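Side-chain contacts in conserved hypothetical protein (Corynebacterium diphtheriae NCTC 13129, PDB 2GS5), which is of unknown function but belongs to the UPF0301 (AlgH) family of YqgE/AlgH proteins: residues A[165-168]-A[169-173]; A[58-61]-A[62-66]. All coordinates share one frame; numbering follows the deposited sequence.

Contact 1 of 2, residues A[165-168]-A[169-173]; sequences VTAP and GSVDV
A first torsion of 159° at Val171 places CG1 against Ala167 and CG2 against the ring of Pro168. This leaves CG1 opposite the backbone N and beside the carbonyl carbon, and CG2 beside the backbone N. Val171 CG1 meets the methyl of Ala167, with Val171 CG1 and Ala167 CB 4.1 Å apart. Val171 CG2 lies 4.0 Å from Pro168 CD, and the two side chains run at a slant to each other. The backbone between them is a type I beta turn from Pro168 to Val171. The turn lies in the loop between helix 162-166 and helix 173-179. One hydrogen bond closes it, from Val171 N to Pro168 O over 3.3 Å, with an N-H...O angle of 153°. The donor stands above the carbonyl plane, 50° out of it. Ser170 OG lies 4.1 Å from Pro168 CB, a loose contact. Ala167 CB also comes within 4.4 Å of Val173 CG2, at the start of the next helix. Asp172 takes the N-cap position of that helix: its OD1 accepts from Gly175 N, while OD2 is bonded to Thr190 OG1. The carbonyl O of Ala167 accepts a hydrogen bond from Arg133 NH2.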
loop_
_atom_site.group_PDB
_atom_site.type_symbol
_atom_site.label_atom_id
_atom_site.label_comp_id
_atom_site.label_asym_id
_atom_site.label_seq_id
_atom_site.Cartn_x
_atom_site.Cartn_y
_atom_site.Cartn_z
ATOM N N VAL A 165 -6.089 -1.428 -2.318
ATOM C CA VAL A 165 -6.398 -0.621 -1.143
ATOM C C VAL A 165 -7.793 -0.906 -0.593
ATOM O O VAL A 165 -8.020 -0.770 0.613
ATOM C CB VAL A 165 -6.280 0.878 -1.491
ATOM C CG1 VAL A 165 -6.664 1.745 -0.292
ATOM C CG2 VAL A 165 -4.860 1.189 -1.968
ATOM N N THR A 166 -8.717 -1.311 -1.469
ATOM C CA THR A 166 -10.126 -1.496 -1.109
ATOM C C THR A 166 -10.554 -2.969 -1.100
ATOM O O THR A 166 -11.737 -3.283 -0.970
ATOM C CB THR A 166 -11.049 -0.687 -2.056
ATOM O OG1 THR A 166 -10.861 -1.122 -3.408
ATOM C CG2 THR A 166 -10.749 0.800 -1.955
ATOM N N ALA A 167 -9.581 -3.874 -1.191
ATOM C CA ALA A 167 -9.859 -5.301 -1.248
ATOM C C ALA A 167 -10.649 -5.801 -0.033
ATOM O O ALA A 167 -10.345 -5.436 1.084
ATOM C CB ALA A 167 -8.560 -6.060 -1.347
ATOM N N PRO A 168 -11.659 -6.654 -0.256
ATOM C CA PRO A 168 -12.342 -7.347 0.832
ATOM C C PRO A 168 -11.374 -8.128 1.722
ATOM O O PRO A 168 -10.277 -8.460 1.281
ATOM C CB PRO A 168 -13.278 -8.314 0.090
ATOM C CG PRO A 168 -13.505 -7.677 -1.205
ATOM C CD PRO A 168 -12.254 -6.975 -1.565
ATOM N N GLY A 169 -11.767 -8.432 2.957
ATOM C CA GLY A 169 -10.854 -9.085 3.897
ATOM C C GLY A 169 -10.600 -10.558 3.609
ATOM O O GLY A 169 -9.722 -11.167 4.215
ATOM N N SER A 170 -11.363 -11.126 2.686
ATOM C CA SER A 170 -11.171 -12.521 2.268
ATOM C C SER A 170 -10.040 -12.685 1.243
ATOM O O SER A 170 -9.705 -13.811 0.868
ATOM C CB SER A 170 -12.467 -13.061 1.673
ATOM O OG SER A 170 -12.852 -12.321 0.527
ATOM N N VAL A 171 -9.455 -11.573 0.806
ATOM C CA VAL A 171 -8.508 -11.549 -0.315
ATOM C C VAL A 171 -7.085 -11.833 0.147
ATOM O O VAL A 171 -6.685 -11.448 1.247
ATOM C CB VAL A 171 -8.563 -10.168 -1.038
ATOM C CG1 VAL A 171 -7.292 -9.881 -1.845
ATOM C CG2 VAL A 171 -9.806 -10.097 -1.918
ATOM N N ASP A 172 -6.327 -12.510 -0.713
ATOM C CA ASP A 172 -4.890 -12.678 -0.534
ATOM C C ASP A 172 -4.257 -11.550 -1.351
ATOM O O ASP A 172 -4.110 -11.654 -2.567
ATOM C CB ASP A 172 -4.452 -14.060 -1.043
ATOM C CG ASP A 172 -2.974 -14.337 -0.828
ATOM O OD1 ASP A 172 -2.201 -13.372 -0.649
ATOM O OD2 ASP A 172 -2.583 -15.520 -0.831
ATOM N N VAL A 173 -3.931 -10.440 -0.692
ATOM C CA VAL A 173 -3.495 -9.250 -1.417
ATOM C C VAL A 173 -2.193 -9.527 -2.169
ATOM O O VAL A 173 -2.047 -9.162 -3.348
ATOM C CB VAL A 173 -3.337 -8.034 -0.489
ATOM C CG1 VAL A 173 -2.729 -6.867 -1.250
ATOM C CG2 VAL A 173 -4.676 -7.643 0.106
#

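Contact 2 of 2, residues A[58-61]-A[62-66]; sequences VAVF and NVIPE
Asn62 lies against both Ala59 and Phe61. Asn62 N donates to Ala59 O over 3.0 Å, from above the carbonyl plane. Its CG is beside the backbone N (chi1 -71°), and the amide reaches back along the chain. A water accepts from Asn62 ND2 and from Ala59 N, bridging side chain and backbone. Asn62 OD1 meets the Phe61 ring at its edge, in the ring plane, 3.9 Å from Phe61 CD2; ring and amide planes are 86° apart. Val63 N donates to Val60 O over 3.0 Å. Val63 CG2 packs 3.9 Å from Val58 CG1, the two side chains crossing at about a right angle. Ile64 N is the second donor to Val60 O, at 2.9 Å and almost in line with the carbonyl bond (171°). Ile64 CG1 touches Val60 CG1 at 4.1 Å, and both side chains also rest on Leu134 of strand 129-141. Pro65 CB lies 4.0 Å from Phe61 CD1, at a slant to the ring. Pro65 CB is also 3.4 Å from Phe61 O. The backbone bonds make two overlapping beta turns, Ala59-Asn62 and Val60-Val63, with the four-residue bond from Ile64 N to Val60 O continuing the winding out of strand 58-59.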
loop_
_atom_site.group_PDB
_atom_site.type_symbol
_atom_site.label_atom_id
_atom_site.label_comp_id
_atom_site.label_asym_id
_atom_site.label_seq_id
_atom_site.Cartn_x
_atom_site.Cartn_y
_atom_site.Cartn_z
ATOM N N VAL A 58 -8.490 -4.537 15.196
ATOM C CA VAL A 58 -8.930 -3.296 15.822
ATOM C C VAL A 58 -9.881 -2.546 14.889
ATOM O O VAL A 58 -9.505 -2.145 13.794
ATOM C CB VAL A 58 -7.733 -2.383 16.170
ATOM C CG1 VAL A 58 -8.221 -1.088 16.810
ATOM C CG2 VAL A 58 -6.747 -3.119 17.096
ATOM N N ALA A 59 -11.124 -2.374 15.324
ATOM C CA ALA A 59 -12.115 -1.630 14.549
ATOM C C ALA A 59 -11.749 -0.154 14.506
ATOM O O ALA A 59 -11.343 0.427 15.518
ATOM C CB ALA A 59 -13.512 -1.812 15.155
ATOM N N VAL A 60 -11.916 0.454 13.334
ATOM C CA VAL A 60 -11.709 1.890 13.182
ATOM C C VAL A 60 -12.578 2.671 14.183
ATOM O O VAL A 60 -12.150 3.704 14.712
ATOM C CB VAL A 60 -12.019 2.361 11.732
ATOM C CG1 VAL A 60 -11.976 3.882 11.615
ATOM C CG2 VAL A 60 -11.053 1.715 10.745
ATOM N N PHE A 61 -13.783 2.167 14.447
ATOM C CA PHE A 61 -14.695 2.792 15.423
ATOM C C PHE A 61 -14.038 3.064 16.781
ATOM O O PHE A 61 -14.351 4.056 17.437
ATOM C CB PHE A 61 -15.943 1.922 15.619
ATOM C CG PHE A 61 -16.924 2.492 16.598
ATOM C CD1 PHE A 61 -17.924 3.350 16.174
ATOM C CD2 PHE A 61 -16.841 2.175 17.950
ATOM C CE1 PHE A 61 -18.834 3.881 17.084
ATOM C CE2 PHE A 61 -17.746 2.706 18.862
ATOM C CZ PHE A 61 -18.742 3.553 18.421
ATOM N N ASN A 62 -13.124 2.195 17.197
ATOM C CA ASN A 62 -12.502 2.328 18.518
ATOM C C ASN A 62 -11.324 3.300 18.583
ATOM O O ASN A 62 -10.830 3.597 19.677
ATOM C CB ASN A 62 -12.118 0.947 19.031
ATOM C CG ASN A 62 -13.337 0.127 19.409
ATOM O OD1 ASN A 62 -14.152 0.557 20.234
ATOM N ND2 ASN A 62 -13.484 -1.041 18.801
ATOM N N VAL A 63 -10.904 3.819 17.431
ATOM C CA VAL A 63 -9.748 4.715 17.354
ATOM C C VAL A 63 -10.149 6.094 16.837
ATOM O O VAL A 63 -9.893 7.097 17.497
ATOM C CB VAL A 63 -8.645 4.108 16.460
ATOM C CG1 VAL A 63 -7.471 5.078 16.306
ATOM C CG2 VAL A 63 -8.177 2.762 17.036
ATOM N N ILE A 64 -10.779 6.133 15.666
ATOM C CA ILE A 64 -11.251 7.381 15.056
ATOM C C ILE A 64 -12.640 7.150 14.455
ATOM O O ILE A 64 -12.791 7.037 13.244
ATOM C CB ILE A 64 -10.276 7.948 13.969
ATOM C CG1 ILE A 64 -9.635 6.828 13.148
ATOM C CG2 ILE A 64 -9.200 8.813 14.606
ATOM C CD1 ILE A 64 -8.741 7.337 12.026
ATOM N N PRO A 65 -13.672 7.076 15.314
ATOM C CA PRO A 65 -15.014 6.729 14.843
ATOM C C PRO A 65 -15.580 7.682 13.790
ATOM O O PRO A 65 -16.388 7.269 12.968
ATOM C CB PRO A 65 -15.857 6.754 16.123
ATOM C CG PRO A 65 -15.068 7.546 17.093
ATOM C CD PRO A 65 -13.642 7.317 16.768
ATOM N N GLU A 66 -15.149 8.940 13.819
ATOM C CA GLU A 66 -15.621 9.950 12.882
ATOM C C GLU A 66 -15.350 9.584 11.424
ATOM O O GLU A 66 -16.059 10.041 10.534
ATOM C CB GLU A 66 -14.997 11.326 13.185
ATOM C CG GLU A 66 -13.470 11.411 13.054
ATOM C CD GLU A 66 -12.714 11.131 14.349
ATOM O OE1 GLU A 66 -13.203 10.347 15.200
ATOM O OE2 GLU A 66 -11.605 11.698 14.504
HETATM O O HOH W 1 -11.669 -3.087 18.062
#

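In the fold
Contact 2 comes first along the chain and closes before contact 1 opens. Their centres are about 19 Å apart and their nearest atoms about 11 Å, so they do not touch. Both are local turns within the AlgH-like region. Contact 2 is a surface turn after strand 58-59, about 20 Å from the centre of the chain to its own centre. Contact 1 is partly buried, its centre about 12 Å from that of the chain, and joins helix 162-166 to helix 173-179. Strand 129-141 of the mixed sheet is common to their surroundings: Arg133 is hydrogen-bonded to contact 1, and the neighbouring Leu134 packs on contact 2. The two turns thus meet the same strand at consecutive residues.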